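Local atomic coordinates of uncharacterized protein SP1917 (Streptococcus pneumoniae, PDB entry 3C9P), a protein that is of unknown function but belongs to the DUF2200 family of conserved bacterial proteins and folds as a small, mostly helical domain. Residues Y44-S47 and D48-C52; R97-D100 and K101-D104; C81-I85 and E86-D90. All blocks are in the same frame, centred on the assembly; numbering follows the deposited sequence.

Contact 1: Y44-S47 and D48-C52; sequences YEVS and DVLAC
Glu45 and Asp48 hold the start of helix 46-52 together through hydrogen bonds that begin in the loop just before it. Glu45 is the N-cap residue, and its backbone N donates to Asp48 OD2 at 3.1 Å, with an N-H...O angle of 153°. The donor approaches from above the carboxylate plane, 39° out of it. With CG anti to its own carbonyl carbon and beside the backbone N (chi1 -70°), Asp48 turns its carboxylate back along the helix to the N-cap. The carbonyl of Glu45 accepts from the first turn: Val49 N reaches Glu45 O at 3.1 Å, and Asp48 N adds a weak, bent bond to that oxygen. Leu50 N to Val46 O and Ala51 N to Ser47 O continue the helical pattern.

A water joins the other carboxylate oxygen to the neighbouring side chain. It donates to Asp48 OD1 at 2.6 Å and is hydrogen-bonded to Ser47 OG at 3.0 Å. Each oxygen of the Asp48 carboxylate therefore has its own partner, one in the backbone and one in solvent. The helix start and the Glu45 N-H would probably favour the negative charge, the nearby Glu45 carboxylate working weakly against it.

Two apolar pairs flank the polar cap. Tyr44 CB rests 3.8 Å from Val49 CG2. Val46 and Leu50, one turn apart, lie alongside each other with CG1 and CD1 4.2 Å apart. Tyr44 CD1 also meets Asp48 CB, the side chains crossing at about a right angle. Further out, Tyr44 OH bonds to Phe62 O and its ring stacks on Phe62.

An N3 side chain accepting from the backbone N of the N-cap residue is one half of a capping box, here at the surface start of helix 46-52.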
loop_
_atom_site.group_PDB
_atom_site.type_symbol
_atom_site.label_atom_id
_atom_site.label_comp_id
_atom_site.label_asym_id
_atom_site.label_seq_id
_atom_site.Cartn_x
_atom_site.Cartn_y
_atom_site.Cartn_z
ATOM N N TYR A 44 -9.012 -6.216 -0.822
ATOM C CA TYR A 44 -9.370 -6.571 0.565
ATOM C C TYR A 44 -10.375 -5.550 1.095
ATOM O O TYR A 44 -10.223 -4.353 0.818
ATOM C CB TYR A 44 -8.147 -6.458 1.464
ATOM C CG TYR A 44 -7.188 -7.624 1.441
ATOM C CD1 TYR A 44 -7.588 -8.904 1.816
ATOM C CD2 TYR A 44 -5.848 -7.419 1.113
ATOM C CE1 TYR A 44 -6.655 -9.981 1.824
ATOM C CE2 TYR A 44 -4.931 -8.458 1.120
ATOM C CZ TYR A 44 -5.341 -9.738 1.466
ATOM O OH TYR A 44 -4.390 -10.743 1.498
ATOM N N GLU A 45 -11.375 -6.023 1.846
ATOM C CA GLU A 45 -12.286 -5.141 2.598
ATOM C C GLU A 45 -11.468 -4.527 3.727
ATOM O O GLU A 45 -10.520 -5.136 4.185
ATOM C CB GLU A 45 -13.469 -5.919 3.190
ATOM C CG GLU A 45 -14.450 -6.519 2.163
ATOM C CD GLU A 45 -14.968 -5.507 1.130
ATOM O OE1 GLU A 45 -15.349 -4.380 1.514
ATOM O OE2 GLU A 45 -14.987 -5.838 -0.089
ATOM N N VAL A 46 -11.786 -3.305 4.139
ATOM C CA VAL A 46 -11.082 -2.706 5.271
ATOM C C VAL A 46 -11.098 -3.662 6.468
ATOM O O VAL A 46 -10.081 -3.805 7.161
ATOM C CB VAL A 46 -11.705 -1.342 5.649
ATOM C CG1 VAL A 46 -11.203 -0.851 7.050
ATOM C CG2 VAL A 46 -11.399 -0.346 4.547
ATOM N N SER A 47 -12.224 -4.347 6.686
ATOM C CA SER A 47 -12.324 -5.257 7.831
ATOM C C SER A 47 -11.354 -6.430 7.690
ATOM O O SER A 47 -10.868 -6.938 8.704
ATOM C CB SER A 47 -13.748 -5.779 8.055
ATOM O OG SER A 47 -14.237 -6.423 6.877
ATOM N N ASP A 48 -11.109 -6.861 6.440
ATOM C CA ASP A 48 -10.097 -7.881 6.128
ATOM C C ASP A 48 -8.700 -7.402 6.518
ATOM O O ASP A 48 -7.919 -8.125 7.150
ATOM C CB ASP A 48 -10.095 -8.184 4.625
ATOM C CG ASP A 48 -11.337 -8.931 4.165
ATOM O OD1 ASP A 48 -11.980 -9.586 4.997
ATOM O OD2 ASP A 48 -11.636 -8.869 2.946
ATOM N N VAL A 49 -8.376 -6.181 6.124
ATOM C CA VAL A 49 -7.062 -5.606 6.457
ATOM C C VAL A 49 -6.863 -5.573 7.985
ATOM O O VAL A 49 -5.832 -6.037 8.507
ATOM C CB VAL A 49 -6.911 -4.202 5.866
ATOM C CG1 VAL A 49 -5.570 -3.568 6.290
ATOM C CG2 VAL A 49 -7.060 -4.236 4.301
ATOM N N LEU A 50 -7.877 -5.082 8.703
ATOM C CA LEU A 50 -7.821 -5.008 10.159
ATOM C C LEU A 50 -7.739 -6.383 10.819
ATOM O O LEU A 50 -7.048 -6.545 11.821
ATOM C CB LEU A 50 -9.029 -4.209 10.700
ATOM C CG LEU A 50 -9.014 -2.727 10.306
ATOM C CD1 LEU A 50 -10.169 -2.019 10.944
ATOM C CD2 LEU A 50 -7.689 -2.037 10.679
ATOM N N ALA A 51 -8.431 -7.374 10.255
ATOM C CA ALA A 51 -8.377 -8.740 10.800
ATOM C C ALA A 51 -6.942 -9.287 10.744
ATOM O O ALA A 51 -6.498 -9.989 11.667
ATOM C CB ALA A 51 -9.371 -9.671 10.061
ATOM N N CYS A 52 -6.205 -8.924 9.685
ATOM C CA CYS A 52 -4.819 -9.375 9.503
ATOM C C CYS A 52 -3.852 -8.864 10.576
ATOM O O CYS A 52 -2.778 -9.434 10.767
ATOM C CB CYS A 52 -4.284 -8.978 8.127
ATOM S SG CYS A 52 -5.071 -9.852 6.744
HETATM O O HOH W 1 -13.743 -9.355 6.935
#

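Contact 2: R97-D100 and K101-D104. With EDO (1,2-ethanediol), chain B.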
loop_
_atom_site.group_PDB
_atom_site.type_symbol
_atom_site.label_atom_id
_atom_site.label_comp_id
_atom_site.label_asym_id
_atom_site.label_seq_id
_atom_site.Cartn_x
_atom_site.Cartn_y
_atom_site.Cartn_z
ATOM N N ARG A 97 5.367 -1.540 -3.602
ATOM C CA ARG A 97 5.830 -0.174 -3.839
ATOM C C ARG A 97 4.695 0.714 -4.320
ATOM O O ARG A 97 4.701 1.901 -4.036
ATOM C CB ARG A 97 7.008 -0.137 -4.810
ATOM C CG ARG A 97 8.302 -0.748 -4.230
ATOM C CD ARG A 97 8.780 0.076 -3.017
ATOM N NE ARG A 97 10.075 -0.383 -2.524
ATOM C CZ ARG A 97 10.305 -0.834 -1.293
ATOM N NH1 ARG A 97 9.334 -0.902 -0.404
ATOM N NH2 ARG A 97 11.527 -1.210 -0.951
ATOM N N ARG A 98 3.712 0.149 -5.019
ATOM C CA ARG A 98 2.520 0.952 -5.371
ATOM C C ARG A 98 1.768 1.373 -4.107
ATOM O O ARG A 98 1.345 2.538 -3.998
ATOM C CB ARG A 98 1.588 0.204 -6.330
ATOM C CG ARG A 98 2.126 0.076 -7.732
ATOM C CD ARG A 98 1.250 -0.835 -8.574
ATOM N NE ARG A 98 1.736 -0.850 -9.956
ATOM C CZ ARG A 98 1.726 -1.893 -10.774
ATOM N NH1 ARG A 98 1.274 -3.078 -10.379
ATOM N NH2 ARG A 98 2.182 -1.746 -12.008
ATOM N N LEU A 99 1.632 0.469 -3.137
ATOM C CA LEU A 99 1.063 0.911 -1.832
ATOM C C LEU A 99 1.901 2.010 -1.151
ATOM O O LEU A 99 1.355 3.000 -0.617
ATOM C CB LEU A 99 0.793 -0.257 -0.866
ATOM C CG LEU A 99 0.130 0.182 0.459
ATOM C CD1 LEU A 99 -1.227 0.838 0.221
ATOM C CD2 LEU A 99 0.014 -0.993 1.439
ATOM N N ASP A 100 3.221 1.859 -1.187
ATOM C CA ASP A 100 4.095 2.884 -0.597
ATOM C C ASP A 100 3.852 4.247 -1.223
ATOM O O ASP A 100 3.904 5.265 -0.513
ATOM C CB ASP A 100 5.570 2.542 -0.722
ATOM C CG ASP A 100 5.998 1.378 0.189
ATOM O OD1 ASP A 100 5.530 1.249 1.341
ATOM O OD2 ASP A 100 6.846 0.593 -0.256
ATOM N N LYS A 101 3.638 4.278 -2.546
ATOM C CA LYS A 101 3.346 5.523 -3.263
ATOM C C LYS A 101 2.019 6.126 -2.788
ATOM O O LYS A 101 1.941 7.338 -2.547
ATOM C CB LYS A 101 3.330 5.285 -4.794
ATOM C CG LYS A 101 3.197 6.540 -5.652
ATOM C CD LYS A 101 4.386 7.465 -5.471
ATOM C CE LYS A 101 4.639 8.287 -6.718
ATOM N NZ LYS A 101 5.770 9.227 -6.421
ATOM N N LEU A 102 0.984 5.291 -2.637
ATOM C CA LEU A 102 -0.322 5.789 -2.178
ATOM C C LEU A 102 -0.224 6.384 -0.767
ATOM O O LEU A 102 -0.825 7.417 -0.477
ATOM C CB LEU A 102 -1.403 4.686 -2.216
ATOM C CG LEU A 102 -1.649 4.006 -3.577
ATOM C CD1 LEU A 102 -2.660 2.820 -3.470
ATOM C CD2 LEU A 102 -2.151 5.041 -4.591
ATOM N N VAL A 103 0.561 5.727 0.085
ATOM C CA VAL A 103 0.765 6.146 1.455
ATOM C C VAL A 103 1.622 7.407 1.471
ATOM O O VAL A 103 1.417 8.285 2.310
ATOM C CB VAL A 103 1.422 5.028 2.304
ATOM C CG1 VAL A 103 1.791 5.541 3.667
ATOM C CG2 VAL A 103 0.416 3.879 2.488
ATOM N N ASP A 104 2.564 7.507 0.538
ATOM C CA ASP A 104 3.335 8.764 0.428
ATOM C C ASP A 104 2.427 9.961 0.146
ATOM O O ASP A 104 2.587 11.011 0.781
ATOM C CB ASP A 104 4.435 8.657 -0.604
ATOM C CG ASP A 104 5.519 9.723 -0.405
ATOM O OD1 ASP A 104 5.957 9.960 0.750
ATOM O OD2 ASP A 104 5.915 10.312 -1.421
HETATM C C1 EDO B . 7.732 -1.161 2.314
HETATM O O1 EDO B . 8.412 -0.010 2.816
HETATM C C2 EDO B . 6.677 -1.564 3.327
HETATM O O2 EDO B . 6.411 -0.450 4.179
#
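Leu99 meets Val103 one turn further along helix 91-107, its CD1 lying 4.1 Å from Val103 CG2 as the two side chains cross obliquely. The same methyl approaches Leu102 CD1 more loosely. In the backbone, Val103 N donates to Leu99 O at 2.9 Å, one of four successive i to i+4 backbone bonds that run from Arg97 O to Asp104 N.

Asp100 supplies the polar side. From CB, CG stands anti to the carbonyl carbon (chi1 -71°), which turns the carboxylate back toward Arg97. At the tip, OD2 takes a hydrogen bond from Arg97 NH1 at 2.9 Å within a salt bridge; the nitrogen arrives nearly along the C-O axis of OD2, while the oxygen lies 19° out of the guanidinium plane. A 1,2-ethanediol, probably from the crystallisation liquor, sits beside this pair: its C1 is 3.7 Å from Asp100 CG and 3.2 Å from Arg97 NH1 at the guanidinium edge, and its O2 donates a weak bond to OD1. Arg97 NH2 bonds in addition to Ala3 O, so the guanidinium is held by two groups.

The helix segment runs through the interior: Leu99 packs on both helix 13-26 and helix 31-42, Val103 on helix 13-26, where Asp100 also touches Leu20, and Leu102 between helix 31-42 and helix 112-119, while Lys101 NZ bonds to Lys79 O in strand 79-80.

Contact 3: C81-I85 and E86-D90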
loop_
_atom_site.group_PDB
_atom_site.type_symbol
_atom_site.label_atom_id
_atom_site.label_comp_id
_atom_site.label_asym_id
_atom_site.label_seq_id
_atom_site.Cartn_x
_atom_site.Cartn_y
_atom_site.Cartn_z
ATOM N N CYS A 81 10.839 5.019 -2.478
ATOM C CA CYS A 81 11.892 4.217 -1.840
ATOM C C CYS A 81 13.136 4.089 -2.725
ATOM O O CYS A 81 13.806 3.049 -2.703
ATOM C CB CYS A 81 11.362 2.822 -1.469
ATOM S SG CYS A 81 9.798 2.797 -0.519
ATOM N N GLY A 82 13.414 5.116 -3.530
ATOM C CA GLY A 82 14.611 5.166 -4.397
ATOM C C GLY A 82 14.532 4.623 -5.831
ATOM O O GLY A 82 15.487 4.775 -6.610
ATOM N N VAL A 83 13.405 3.991 -6.194
ATOM C CA VAL A 83 13.310 3.266 -7.465
ATOM C C VAL A 83 12.054 3.618 -8.267
ATOM O O VAL A 83 11.061 4.106 -7.716
ATOM C CB VAL A 83 13.376 1.710 -7.276
ATOM C CG1 VAL A 83 14.764 1.269 -6.747
ATOM C CG2 VAL A 83 12.256 1.209 -6.355
ATOM N N ARG A 84 12.104 3.355 -9.570
ATOM C CA ARG A 84 10.964 3.635 -10.436
ATOM C C ARG A 84 9.971 2.473 -10.402
ATOM O O ARG A 84 10.312 1.351 -10.801
ATOM C CB ARG A 84 11.441 3.911 -11.853
ATOM C CG ARG A 84 10.418 4.581 -12.670
ATOM C CD ARG A 84 11.008 5.253 -13.913
ATOM N NE ARG A 84 11.751 6.481 -13.627
ATOM C CZ ARG A 84 11.213 7.636 -13.237
ATOM N NH1 ARG A 84 9.902 7.750 -13.044
ATOM N NH2 ARG A 84 12.003 8.681 -13.019
ATOM N N ILE A 85 8.738 2.755 -9.966
ATOM C CA ILE A 85 7.760 1.700 -9.650
ATOM C C ILE A 85 7.440 0.866 -10.875
ATOM O O ILE A 85 7.486 -0.369 -10.833
ATOM C CB ILE A 85 6.470 2.311 -9.062
ATOM C CG1 ILE A 85 6.721 2.850 -7.646
ATOM C CG2 ILE A 85 5.318 1.293 -9.033
ATOM C CD1 ILE A 85 5.752 4.011 -7.281
ATOM N N GLU A 86 7.166 1.551 -11.983
ATOM C CA GLU A 86 6.833 0.885 -13.240
ATOM C C GLU A 86 7.986 0.035 -13.840
ATOM O O GLU A 86 7.747 -0.787 -14.718
ATOM C CB GLU A 86 6.325 1.891 -14.274
ATOM C CG GLU A 86 7.378 2.928 -14.677
ATOM C CD GLU A 86 7.310 4.209 -13.847
ATOM O OE1 GLU A 86 6.923 4.162 -12.662
ATOM O OE2 GLU A 86 7.666 5.280 -14.380
ATOM N N GLU A 87 9.209 0.220 -13.345
ATOM C CA GLU A 87 10.371 -0.555 -13.802
ATOM C C GLU A 87 10.782 -1.674 -12.856
ATOM O O GLU A 87 11.812 -2.329 -13.078
ATOM C CB GLU A 87 11.557 0.385 -14.045
ATOM C CG GLU A 87 11.329 1.231 -15.285
ATOM C CD GLU A 87 12.383 2.303 -15.494
ATOM O OE1 GLU A 87 13.426 2.304 -14.791
ATOM O OE2 GLU A 87 12.153 3.148 -16.384
ATOM N N ILE A 88 10.001 -1.893 -11.803
ATOM C CA ILE A 88 10.300 -2.968 -10.847
ATOM C C ILE A 88 9.957 -4.336 -11.449
ATOM O O ILE A 88 8.797 -4.614 -11.763
ATOM C CB ILE A 88 9.581 -2.776 -9.477
ATOM C CG1 ILE A 88 10.024 -1.460 -8.811
ATOM C CG2 ILE A 88 9.854 -3.991 -8.543
ATOM C CD1 ILE A 88 9.175 -1.077 -7.594
ATOM N N ASP A 89 10.965 -5.192 -11.562
ATOM C CA ASP A 89 10.800 -6.493 -12.215
ATOM C C ASP A 89 10.003 -7.508 -11.406
ATOM O O ASP A 89 9.154 -8.227 -11.953
ATOM C CB ASP A 89 12.162 -7.078 -12.554
ATOM C CG ASP A 89 12.688 -6.602 -13.888
ATOM O OD1 ASP A 89 11.890 -6.077 -14.723
ATOM O OD2 ASP A 89 13.917 -6.755 -14.104
ATOM N N ASP A 90 10.291 -7.552 -10.108
ATOM C CA ASP A 90 9.626 -8.442 -9.178
ATOM C C ASP A 90 8.185 -7.946 -8.989
ATOM O O ASP A 90 7.979 -6.840 -8.457
ATOM C CB ASP A 90 10.391 -8.385 -7.857
ATOM C CG ASP A 90 9.885 -9.378 -6.835
ATOM O OD1 ASP A 90 8.720 -9.820 -6.938
ATOM O OD2 ASP A 90 10.673 -9.693 -5.908
#
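This is a local turn contact at the surface, where the chain leaves strand 83-84 of the small antiparallel hairpin and heads for helix 91-107. Two backbone bonds make the turn. Glu87 N donates to Arg84 O at 3.0 Å, and Ile88 N to Ile85 O at 3.1 Å with an N-H...O angle of 164°. Both donors stand well above the carbonyl planes, in keeping with the tight winding of a short 3-10 segment.

Arg84 is approached by two acidic side chains. Its CG and CD run past the carboxylate of Glu86, with CG 3.3 Å from Glu86 OE2. The chain then bends at chi3 (-74°), bringing NH1 to 3.6 Å from the same oxygen in a salt bridge. OE2 sits at the edge of the guanidinium, near its plane, although the two flat groups are turned 64° apart. Glu87 approaches from another direction: its OE2 lies 3.4 Å from Arg84 CD but 4.3 Å from Arg84 NE, too far for a salt bridge, though the opposite charges probably still attract. Glu86 OE1 is engaged separately by the backbone N of Gly78.

An apolar patch forms beside the backbone of the turn, where Val83 CG2 touches Ile88 CD1 at 4.0 Å, the side chains crossing at about a right angle. Ile88 also lays CG1 and CD1 against the carbonyl of Ile85, whose oxygen receives a further bond from Gln94 NE2. Two consecutive i to i+3 bonds of this sort typify a single turn of 3-10 helix, here linking a beta hairpin to the helix that Asp90 caps at its N-terminus.

How the contacts relate
Contact 2 is the buried one, about 5 Å from the centre of the chain, whereas contacts 1 and 3 are surface contacts on opposite sides of that centre, their own centres about 26 Å apart. Contacts 2 and 3 touch: Ile85, Ile88 and Cys81 pack on Arg97, Arg98 and Asp100, so the hairpin and its exit turn rest on helix 91-107. Contact 1 does not reach contact 2, but both pack on helices 13-26 and 31-42. Chemistry follows place: leucine and valine packing fills the interior in contact 2, with an Arg97-Asp100 ion pair on the same helix, while a water-bridged carboxylate cap marks contact 1 and an arginine beside two glutamates marks contact 3.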